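Local coordinates for protein fatty acid amide hydrolase (Candida albicans, PDB 6KVR) that probably hydrolyses monocarboxylic acid amides, including fatty acid amides, to the acid and ammonia, as an enzyme of the amidase signature family, at residues R271-R276 with I489-T494; Q450-M455 with S546-F551; P330-S335 with D552-A557. All coordinates share one frame; numbering follows the deposited sequence.

The three contacts lie on the same side of the chain's centre. Contact 1 is centred about 11 Å from contact 2 and about 14 Å from contact 3; contacts 2 and 3 are about 15 Å apart. Along the chain the segments come in the order 271-276, 330-335, 450-455, 489-494, 546-551 and 552-557. The last two are continuous: the loop of contact 2 runs straight into the helix of contact 3. Strands 268-271, 494-499 and 540-546 are neighbours in the mixed central sheet and begin or end in contacts 1 and 2. Asp491 pairs with Arg549, and Arg276 with Asp552, so charged bridges join contact 1 to both others. Segments far apart in sequence thus meet beside inner strands.

Contact 1. Residues R271-R276 with I489-T494; sequences RPTTKR and ILDFPT
Arg271 and Asp491 form a salt bridge beside a short piece of antiparallel sheet. Arg271 and Thr494 are a hydrogen-bonded pair. Arg271 N gives to Thr494 O at 2.9 Å, and Thr494 N returns a bond to Arg271 O. Their side chains lie on the same face of the sheet. The Arg271 side chain starts with CB 3.8 Å from Thr494 O. CG stands anti to the backbone N (chi1 -176°), and a bend at chi3 turns the guanidinium toward the loop of Asp491. NE makes a weak bond to Phe492 O. NH1 makes another weak one to Asp491 OD2. NH2 does most of the work. It lies 2.8 Å from Asp491 OD2 and equally 2.8 Å from Phe492 O. Both acceptors lie near the guanidinium plane, but NH2 sits above the carbonyl plane of Phe492. The carboxylate of Asp491 is turned 80° from the guanidinium. OD2 takes NH2 on its anti lone pair and Thr274 N, 3.0 Å away, on its syn lone pair. The other oxygen, OD1, pairs with Arg549. Thr274 OG1 also lies by OD1, at a separation too short to be trusted. Arg271, Arg549 and Thr274 N together would probably stabilise the buried carboxylate as an anion. Pro493 lies alongside Thr273, its CG 3.4 Å from Thr273 OG1; that hydroxyl bonds to Asp552. The Arg271 side chain also lies near Gly256, a predicted substrate-binding residue. Asp491 has positive phi and is the C-prime residue of the Schellman motif that ends helix 482-490. The chain then enters strand 494-499, which pairs with strand 268-271. Val295 of strand 295-300 touches Arg271 and Thr274, while helix 434-457 packs against Asp491 and Phe492.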
loop_
_atom_site.group_PDB
_atom_site.type_symbol
_atom_site.label_atom_id
_atom_site.label_comp_id
_atom_site.label_asym_id
_atom_site.label_seq_id
_atom_site.Cartn_x
_atom_site.Cartn_y
_atom_site.Cartn_z
ATOM N N ARG A 271 -8.552 -13.014 7.758
ATOM C CA ARG A 271 -7.515 -11.996 7.639
ATOM C C ARG A 271 -7.545 -11.413 6.225
ATOM O O ARG A 271 -7.093 -12.063 5.275
ATOM C CB ARG A 271 -6.132 -12.578 7.930
ATOM C CG ARG A 271 -5.043 -11.513 7.914
ATOM C CD ARG A 271 -3.632 -12.025 7.654
ATOM N NE ARG A 271 -3.351 -11.925 6.239
ATOM C CZ ARG A 271 -2.769 -10.900 5.630
ATOM N NH1 ARG A 271 -2.215 -9.896 6.306
ATOM N NH2 ARG A 271 -2.757 -10.873 4.305
ATOM N N PRO A 272 -8.065 -10.213 6.024
ATOM C CA PRO A 272 -8.115 -9.662 4.664
ATOM C C PRO A 272 -6.765 -9.106 4.219
ATOM O O PRO A 272 -5.838 -8.912 5.021
ATOM C CB PRO A 272 -9.173 -8.560 4.755
ATOM C CG PRO A 272 -9.382 -8.299 6.221
ATOM C CD PRO A 272 -8.755 -9.380 7.020
ATOM N N THR A 273 -6.652 -8.905 2.904
ATOM C CA THR A 273 -5.502 -8.194 2.354
ATOM C C THR A 273 -5.408 -6.827 3.009
ATOM O O THR A 273 -6.432 -6.202 3.307
ATOM C CB THR A 273 -5.630 -8.011 0.829
ATOM O OG1 THR A 273 -6.182 -9.183 0.223
ATOM C CG2 THR A 273 -4.246 -7.750 0.207
ATOM N N THR A 274 -4.181 -6.346 3.218
ATOM C CA THR A 274 -4.022 -5.058 3.883
ATOM C C THR A 274 -4.726 -3.953 3.108
ATOM O O THR A 274 -4.889 -4.021 1.883
ATOM C CB THR A 274 -2.548 -4.684 4.052
ATOM O OG1 THR A 274 -1.897 -4.718 2.775
ATOM C CG2 THR A 274 -1.835 -5.638 5.026
ATOM N N LYS A 275 -5.156 -2.935 3.852
ATOM C CA LYS A 275 -5.662 -1.661 3.351
ATOM C C LYS A 275 -7.068 -1.748 2.775
ATOM O O LYS A 275 -7.483 -0.867 2.040
ATOM C CB LYS A 275 -4.700 -1.037 2.334
ATOM C CG LYS A 275 -3.267 -0.912 2.878
ATOM C CD LYS A 275 -2.231 -1.331 1.838
ATOM C CE LYS A 275 -1.564 -0.112 1.151
ATOM N NZ LYS A 275 -0.912 -0.407 -0.184
ATOM N N ARG A 276 -7.836 -2.777 3.115
ATOM C CA ARG A 276 -9.254 -2.780 2.801
ATOM C C ARG A 276 -10.098 -2.350 3.998
ATOM O O ARG A 276 -11.022 -1.543 3.850
ATOM C CB ARG A 276 -9.677 -4.176 2.317
ATOM C CG ARG A 276 -8.894 -4.686 1.119
ATOM C CD ARG A 276 -9.601 -5.845 0.400
ATOM N NE ARG A 276 -10.671 -5.400 -0.488
ATOM C CZ ARG A 276 -11.259 -6.157 -1.409
ATOM N NH1 ARG A 276 -10.863 -7.397 -1.642
ATOM N NH2 ARG A 276 -12.282 -5.658 -2.106
ATOM N N ILE A 489 3.620 -11.815 6.128
ATOM C CA ILE A 489 4.686 -11.199 5.347
ATOM C C ILE A 489 4.337 -11.240 3.860
ATOM O O ILE A 489 4.644 -10.301 3.129
ATOM C CB ILE A 489 6.065 -11.835 5.660
ATOM C CG1 ILE A 489 7.170 -11.044 4.967
ATOM C CG2 ILE A 489 6.139 -13.302 5.226
ATOM C CD1 ILE A 489 8.589 -11.568 5.245
ATOM N N LEU A 490 3.655 -12.292 3.393
ATOM C CA LEU A 490 3.185 -12.300 2.004
ATOM C C LEU A 490 1.978 -11.393 1.793
ATOM O O LEU A 490 1.732 -10.973 0.655
ATOM C CB LEU A 490 2.826 -13.722 1.559
ATOM C CG LEU A 490 3.941 -14.781 1.594
ATOM C CD1 LEU A 490 3.411 -16.190 1.273
ATOM C CD2 LEU A 490 5.090 -14.417 0.663
ATOM N N ASP A 491 1.233 -11.077 2.858
ATOM C CA ASP A 491 -0.018 -10.311 2.778
ATOM C C ASP A 491 -1.031 -10.957 1.823
ATOM O O ASP A 491 -1.624 -10.291 0.969
ATOM C CB ASP A 491 0.222 -8.856 2.379
ATOM C CG ASP A 491 -1.023 -7.976 2.588
ATOM O OD1 ASP A 491 -1.098 -6.871 1.985
ATOM O OD2 ASP A 491 -1.953 -8.391 3.328
ATOM N N PHE A 492 -1.245 -12.261 1.986
ATOM C CA PHE A 492 -2.292 -12.931 1.213
ATOM C C PHE A 492 -3.571 -13.010 2.038
ATOM O O PHE A 492 -3.516 -13.317 3.236
ATOM C CB PHE A 492 -1.877 -14.360 0.816
ATOM C CG PHE A 492 -0.868 -14.442 -0.327
ATOM C CD1 PHE A 492 -0.149 -13.336 -0.741
ATOM C CD2 PHE A 492 -0.659 -15.651 -0.990
ATOM C CE1 PHE A 492 0.777 -13.417 -1.785
ATOM C CE2 PHE A 492 0.254 -15.744 -2.046
ATOM C CZ PHE A 492 0.977 -14.616 -2.442
ATOM N N PRO A 493 -4.754 -12.753 1.475
ATOM C CA PRO A 493 -5.981 -12.910 2.267
ATOM C C PRO A 493 -6.176 -14.381 2.630
ATOM O O PRO A 493 -6.028 -15.269 1.782
ATOM C CB PRO A 493 -7.081 -12.388 1.335
ATOM C CG PRO A 493 -6.533 -12.591 -0.045
ATOM C CD PRO A 493 -5.030 -12.468 0.056
ATOM N N THR A 494 -6.454 -14.635 3.912
ATOM C CA THR A 494 -6.460 -15.991 4.443
ATOM C C THR A 494 -7.677 -16.202 5.331
ATOM O O THR A 494 -7.871 -15.491 6.327
ATOM C CB THR A 494 -5.169 -16.272 5.223
ATOM O OG1 THR A 494 -4.045 -16.063 4.365
ATOM C CG2 THR A 494 -5.148 -17.723 5.756
#

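Contact 2. Residues Q450-M455 with S546-F551; sequences QYNDFM and SGKRYF
Met455, present as selenomethionine, and Lys548 make the close part of this contact. The two side chains run antiparallel, one alongside the other. Met455 SE lies 4.0 Å from Lys548 CG. A bend at chi3 (70°) carries the terminal CE of Met455 round toward the backbone of the 546-551 loop. There CE is 4.1 Å from Ser546 O and 4.2 Å from Gly547 C. This is a van der Waals fit between a helix side chain and a loop. Asn452, about one helical turn before Met455, adds a second touch. Its side chain crosses Lys548 at about a right angle, and OD1 comes 3.9 Å from Lys548 CG. Lys548 CG thus meets both Asn452 and Met455.

The polar side is looser. No direct hydrogen bond joins the two segments, and two waters bridge them. One water gives a hydrogen bond to Asn452 OD1, 2.9 Å away, and accepts one from Arg549 N. A second water accepts from Lys548 NZ at 2.9 Å and gives to Met455 O, with its oxygen 3.3 Å from that carbonyl atom. Lys548 bends at chi3 (-33°) and brings NZ to this second water. Both bridges therefore link the helix to the loop without close polar contact. Asn452 ND2 turns to another partner, Trp320 O of the second subunit, while Arg549 bonds to Ser324 O of that subunit. The contact thus borders the dimer interface.

Residues 548-551 form a type II turn, with Phe551 N bonded to Lys548 O. The turn follows strand 540-546, and Phe551 takes the N-cap position of helix 552-565. Helix 434-457 packs across this link. Ser546 is still paired through its backbone with Ile463 of strand 462-466, the next strand of the sheet.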
loop_
_atom_site.group_PDB
_atom_site.type_symbol
_atom_site.label_atom_id
_atom_site.label_comp_id
_atom_site.label_asym_id
_atom_site.label_seq_id
_atom_site.Cartn_x
_atom_site.Cartn_y
_atom_site.Cartn_z
ATOM N N GLN A 450 7.635 -14.576 -5.511
ATOM C CA GLN A 450 7.858 -16.009 -5.655
ATOM C C GLN A 450 6.550 -16.774 -5.488
ATOM O O GLN A 450 6.246 -17.676 -6.276
ATOM C CB GLN A 450 8.909 -16.490 -4.647
ATOM C CG GLN A 450 9.257 -17.963 -4.793
ATOM C CD GLN A 450 10.405 -18.419 -3.888
ATOM O OE1 GLN A 450 10.741 -17.771 -2.896
ATOM N NE2 GLN A 450 11.019 -19.536 -4.248
ATOM N N TYR A 451 5.740 -16.391 -4.498
ATOM C CA TYR A 451 4.503 -17.106 -4.205
ATOM C C TYR A 451 3.390 -16.724 -5.168
ATOM O O TYR A 451 2.563 -17.566 -5.534
ATOM C CB TYR A 451 4.059 -16.830 -2.758
ATOM C CG TYR A 451 4.679 -17.759 -1.753
ATOM C CD1 TYR A 451 6.023 -17.655 -1.429
ATOM C CD2 TYR A 451 3.928 -18.757 -1.147
ATOM C CE1 TYR A 451 6.602 -18.517 -0.533
ATOM C CE2 TYR A 451 4.497 -19.624 -0.237
ATOM C CZ TYR A 451 5.837 -19.497 0.064
ATOM O OH TYR A 451 6.419 -20.351 0.982
ATOM N N ASN A 452 3.324 -15.452 -5.551
ATOM C CA ASN A 452 2.314 -15.054 -6.520
ATOM C C ASN A 452 2.595 -15.712 -7.868
ATOM O O ASN A 452 1.674 -16.211 -8.521
ATOM C CB ASN A 452 2.272 -13.525 -6.617
ATOM C CG ASN A 452 1.258 -13.007 -7.634
ATOM O OD1 ASN A 452 0.052 -13.259 -7.532
ATOM N ND2 ASN A 452 1.750 -12.238 -8.603
ATOM N N ASP A 453 3.872 -15.787 -8.260
ATOM C CA ASP A 453 4.235 -16.453 -9.506
ATOM C C ASP A 453 3.895 -17.935 -9.461
ATOM O O ASP A 453 3.592 -18.534 -10.498
ATOM C CB ASP A 453 5.728 -16.310 -9.774
ATOM C CG ASP A 453 6.118 -14.905 -10.193
ATOM O OD1 ASP A 453 5.223 -14.097 -10.534
ATOM O OD2 ASP A 453 7.333 -14.612 -10.188
ATOM N N PHE A 454 3.985 -18.550 -8.278
ATOM C CA PHE A 454 3.626 -19.956 -8.149
ATOM C C PHE A 454 2.153 -20.172 -8.467
ATOM O O PHE A 454 1.806 -21.051 -9.262
ATOM C CB PHE A 454 3.942 -20.470 -6.744
ATOM C CG PHE A 454 3.243 -21.770 -6.407
ATOM C CD1 PHE A 454 3.669 -22.968 -6.965
ATOM C CD2 PHE A 454 2.162 -21.788 -5.552
ATOM C CE1 PHE A 454 3.036 -24.169 -6.669
ATOM C CE2 PHE A 454 1.520 -22.988 -5.238
ATOM C CZ PHE A 454 1.963 -24.184 -5.802
HETATM N N MSE A 455 1.274 -19.377 -7.861
HETATM C CA MSE A 455 -0.152 -19.533 -8.097
HETATM C C MSE A 455 -0.636 -19.057 -9.476
HETATM O O MSE A 455 -1.604 -19.607 -10.004
HETATM C CB MSE A 455 -0.960 -18.825 -7.003
HETATM C CG MSE A 455 -0.643 -19.321 -5.588
HETATM SE SE MSE A 455 -1.529 -18.304 -4.203
HETATM C CE MSE A 455 -3.348 -18.920 -4.561
ATOM N N SER A 546 -5.771 -19.659 1.863
ATOM C CA SER A 546 -5.178 -18.408 1.405
ATOM C C SER A 546 -5.355 -18.229 -0.103
ATOM O O SER A 546 -5.132 -19.166 -0.874
ATOM C CB SER A 546 -3.686 -18.363 1.730
ATOM O OG SER A 546 -3.470 -18.692 3.081
ATOM N N GLY A 547 -5.721 -17.014 -0.520
ATOM C CA GLY A 547 -5.822 -16.660 -1.915
ATOM C C GLY A 547 -4.797 -15.613 -2.323
ATOM O O GLY A 547 -4.026 -15.110 -1.510
ATOM N N LYS A 548 -4.795 -15.303 -3.623
ATOM C CA LYS A 548 -3.924 -14.250 -4.122
ATOM C C LYS A 548 -4.350 -12.889 -3.562
ATOM O O LYS A 548 -5.495 -12.685 -3.148
ATOM C CB LYS A 548 -3.930 -14.219 -5.655
ATOM C CG LYS A 548 -3.067 -15.295 -6.314
ATOM C CD LYS A 548 -3.500 -15.565 -7.754
ATOM C CE LYS A 548 -5.006 -15.390 -7.904
ATOM N NZ LYS A 548 -5.513 -15.889 -9.216
ATOM N N ARG A 549 -3.405 -11.947 -3.568
ATOM C CA ARG A 549 -3.620 -10.647 -2.933
ATOM C C ARG A 549 -4.794 -9.910 -3.563
ATOM O O ARG A 549 -4.882 -9.795 -4.791
ATOM C CB ARG A 549 -2.352 -9.789 -3.044
ATOM C CG ARG A 549 -1.186 -10.303 -2.234
ATOM C CD ARG A 549 -0.058 -9.283 -2.226
ATOM N NE ARG A 549 -0.276 -8.238 -1.234
ATOM C CZ ARG A 549 0.072 -6.968 -1.406
ATOM N NH1 ARG A 549 0.646 -6.552 -2.526
ATOM N NH2 ARG A 549 -0.149 -6.095 -0.425
ATOM N N TYR A 550 -5.684 -9.408 -2.708
ATOM C CA TYR A 550 -6.882 -8.641 -3.060
ATOM C C TYR A 550 -7.959 -9.486 -3.723
ATOM O O TYR A 550 -8.918 -8.943 -4.276
ATOM C CB TYR A 550 -6.537 -7.414 -3.916
ATOM C CG TYR A 550 -5.727 -6.462 -3.086
ATOM C CD1 TYR A 550 -6.335 -5.695 -2.094
ATOM C CD2 TYR A 550 -4.345 -6.394 -3.223
ATOM C CE1 TYR A 550 -5.596 -4.851 -1.294
ATOM C CE2 TYR A 550 -3.591 -5.554 -2.423
ATOM C CZ TYR A 550 -4.220 -4.790 -1.461
ATOM O OH TYR A 550 -3.463 -3.963 -0.662
ATOM N N PHE A 551 -7.838 -10.808 -3.653
ATOM C CA PHE A 551 -8.907 -11.708 -4.084
ATOM C C PHE A 551 -9.666 -12.281 -2.892
ATOM O O PHE A 551 -10.065 -13.449 -2.901
ATOM C CB PHE A 551 -8.336 -12.817 -4.963
ATOM C CG PHE A 551 -7.949 -12.353 -6.354
ATOM C CD1 PHE A 551 -6.823 -11.553 -6.549
ATOM C CD2 PHE A 551 -8.714 -12.707 -7.466
ATOM C CE1 PHE A 551 -6.458 -11.120 -7.829
ATOM C CE2 PHE A 551 -8.348 -12.280 -8.754
ATOM C CZ PHE A 551 -7.219 -11.485 -8.934
HETATM O O HOH W 1 -0.842 -12.930 -4.793
HETATM O O HOH W 2 -4.705 -18.535 -10.201
#

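Contact 3. Residues P330-S335 with D552-A557; sequences PWRDVS and DEEVLA
Trp331 lies against Glu553, whose CG sits over the centre of the indole six-membered ring. This is a CH-pi contact, 3.3 Å from Glu553 CG to the ring centroid and only 7° off the normal. The bend of Glu553 at chi2 (95°) then leads its carboxylate past the ring toward Arg332. There Arg332 N gives OE2 a hydrogen bond of 2.9 Å, met on the anti side. Arg332 NH2 reaches Glu553 OE1 at 3.1 Å in a salt bridge, with Glu553 CD over one guanidinium face. Glu554 approaches at the guanidinium edge instead and is held by both terminal nitrogens, one to each oxygen. NH1 bonds to its OE1 at 3.1 Å, and NH2 bonds to its OE2 at 3.2 Å, both on the syn side. The three residues form a salt-bridge network at the first turn of helix 552-565, so two acidic groups share one arginine. Further along, Val334 CG1 touches Ala557 CB at 3.7 Å, and Leu556 CD1 meets Trp331 CH2. In the amidase fold, this helix follows strand 540-546, and the 330-335 loop runs along it. Outside this shell, Arg276 pairs with both Glu553 OE2 and Asp552. Trp331 NE1 bonds to Glu307 of helix 303-317. Met310 and Ile314 of that same helix also touch the indole.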
loop_
_atom_site.group_PDB
_atom_site.type_symbol
_atom_site.label_atom_id
_atom_site.label_comp_id
_atom_site.label_asym_id
_atom_site.label_seq_id
_atom_site.Cartn_x
_atom_site.Cartn_y
_atom_site.Cartn_z
ATOM N N PRO A 330 -13.907 -1.777 -4.635
ATOM C CA PRO A 330 -15.220 -2.329 -4.276
ATOM C C PRO A 330 -15.128 -3.794 -3.894
ATOM O O PRO A 330 -14.308 -4.544 -4.424
ATOM C CB PRO A 330 -16.041 -2.153 -5.560
ATOM C CG PRO A 330 -15.332 -1.031 -6.315
ATOM C CD PRO A 330 -13.881 -1.173 -5.977
ATOM N N TRP A 331 -15.992 -4.199 -2.961
ATOM C CA TRP A 331 -16.173 -5.612 -2.652
ATOM C C TRP A 331 -17.006 -6.222 -3.777
ATOM O O TRP A 331 -18.202 -5.933 -3.901
ATOM C CB TRP A 331 -16.844 -5.775 -1.289
ATOM C CG TRP A 331 -17.045 -7.203 -0.886
ATOM C CD1 TRP A 331 -18.193 -7.934 -1.008
ATOM C CD2 TRP A 331 -16.065 -8.084 -0.305
ATOM N NE1 TRP A 331 -17.990 -9.209 -0.536
ATOM C CE2 TRP A 331 -16.693 -9.328 -0.104
ATOM C CE3 TRP A 331 -14.717 -7.943 0.051
ATOM C CZ2 TRP A 331 -16.023 -10.426 0.447
ATOM C CZ3 TRP A 331 -14.049 -9.035 0.595
ATOM C CH2 TRP A 331 -14.706 -10.261 0.788
ATOM N N ARG A 332 -16.368 -7.046 -4.611
ATOM C CA ARG A 332 -17.005 -7.576 -5.808
ATOM C C ARG A 332 -18.011 -8.680 -5.480
ATOM O O ARG A 332 -17.897 -9.392 -4.479
ATOM C CB ARG A 332 -15.955 -8.114 -6.781
ATOM C CG ARG A 332 -15.218 -7.015 -7.554
ATOM C CD ARG A 332 -13.995 -7.565 -8.250
ATOM N NE ARG A 332 -13.041 -8.149 -7.313
ATOM C CZ ARG A 332 -12.840 -9.453 -7.173
ATOM N NH1 ARG A 332 -13.562 -10.337 -7.838
ATOM N NH2 ARG A 332 -11.887 -9.878 -6.343
ATOM N N ASP A 333 -18.994 -8.828 -6.361
ATOM C CA ASP A 333 -20.003 -9.867 -6.248
ATOM C C ASP A 333 -19.505 -11.100 -6.992
ATOM O O ASP A 333 -19.258 -11.044 -8.199
ATOM C CB ASP A 333 -21.331 -9.381 -6.817
ATOM C CG ASP A 333 -22.505 -9.822 -5.978
ATOM O OD1 ASP A 333 -22.629 -11.032 -5.687
ATOM O OD2 ASP A 333 -23.289 -8.935 -5.578
ATOM N N VAL A 334 -19.332 -12.197 -6.265
ATOM C CA VAL A 334 -18.678 -13.395 -6.774
ATOM C C VAL A 334 -19.564 -14.593 -6.460
ATOM O O VAL A 334 -20.106 -14.696 -5.354
ATOM C CB VAL A 334 -17.274 -13.559 -6.148
ATOM C CG1 VAL A 334 -16.810 -15.004 -6.211
ATOM C CG2 VAL A 334 -16.272 -12.625 -6.828
ATOM N N SER A 335 -19.726 -15.492 -7.429
ATOM C CA SER A 335 -20.578 -16.658 -7.206
ATOM C C SER A 335 -19.807 -17.746 -6.473
ATOM O O SER A 335 -18.582 -17.838 -6.567
ATOM C CB SER A 335 -21.118 -17.217 -8.525
ATOM O OG SER A 335 -20.143 -17.132 -9.557
ATOM N N ASP A 552 -9.848 -11.460 -1.845
ATOM C CA ASP A 552 -10.596 -11.852 -0.646
ATOM C C ASP A 552 -11.972 -12.419 -0.979
ATOM O O ASP A 552 -12.461 -13.333 -0.299
ATOM C CB ASP A 552 -10.778 -10.644 0.283
ATOM C CG ASP A 552 -9.497 -9.855 0.495
ATOM O OD1 ASP A 552 -8.898 -9.341 -0.477
ATOM O OD2 ASP A 552 -9.104 -9.736 1.660
ATOM N N GLU A 553 -12.637 -11.834 -1.975
ATOM C CA GLU A 553 -13.994 -12.248 -2.310
ATOM C C GLU A 553 -14.022 -13.709 -2.734
ATOM O O GLU A 553 -14.862 -14.485 -2.269
ATOM C CB GLU A 553 -14.555 -11.341 -3.413
ATOM C CG GLU A 553 -14.742 -9.883 -2.962
ATOM C CD GLU A 553 -13.548 -8.980 -3.328
ATOM O OE1 GLU A 553 -12.381 -9.454 -3.329
ATOM O OE2 GLU A 553 -13.781 -7.787 -3.630
ATOM N N GLU A 554 -13.071 -14.112 -3.579
ATOM C CA GLU A 554 -12.975 -15.511 -3.988
ATOM C C GLU A 554 -12.646 -16.421 -2.808
ATOM O O GLU A 554 -13.118 -17.566 -2.759
ATOM C CB GLU A 554 -11.912 -15.672 -5.081
ATOM C CG GLU A 554 -12.363 -15.249 -6.474
ATOM C CD GLU A 554 -12.249 -13.743 -6.690
ATOM O OE1 GLU A 554 -12.574 -13.257 -7.803
ATOM O OE2 GLU A 554 -11.829 -13.042 -5.733
ATOM N N VAL A 555 -11.832 -15.940 -1.860
ATOM C CA VAL A 555 -11.488 -16.755 -0.699
ATOM C C VAL A 555 -12.749 -17.141 0.055
ATOM O O VAL A 555 -12.976 -18.317 0.353
ATOM C CB VAL A 555 -10.497 -16.022 0.223
ATOM C CG1 VAL A 555 -10.363 -16.785 1.538
ATOM C CG2 VAL A 555 -9.118 -15.852 -0.453
ATOM N N LEU A 556 -13.601 -16.153 0.356
ATOM C CA LEU A 556 -14.825 -16.423 1.107
ATOM C C LEU A 556 -15.797 -17.271 0.297
ATOM O O LEU A 556 -16.484 -18.136 0.854
ATOM C CB LEU A 556 -15.488 -15.112 1.530
ATOM C CG LEU A 556 -14.700 -14.335 2.592
ATOM C CD1 LEU A 556 -15.500 -13.186 3.227
ATOM C CD2 LEU A 556 -14.194 -15.288 3.652
ATOM N N ALA A 557 -15.884 -17.023 -1.013
ATOM C CA ALA A 557 -16.800 -17.792 -1.848
ATOM C C ALA A 557 -16.419 -19.265 -1.846
ATOM O O ALA A 557 -17.276 -20.142 -1.683
ATOM C CB ALA A 557 -16.808 -17.236 -3.276
#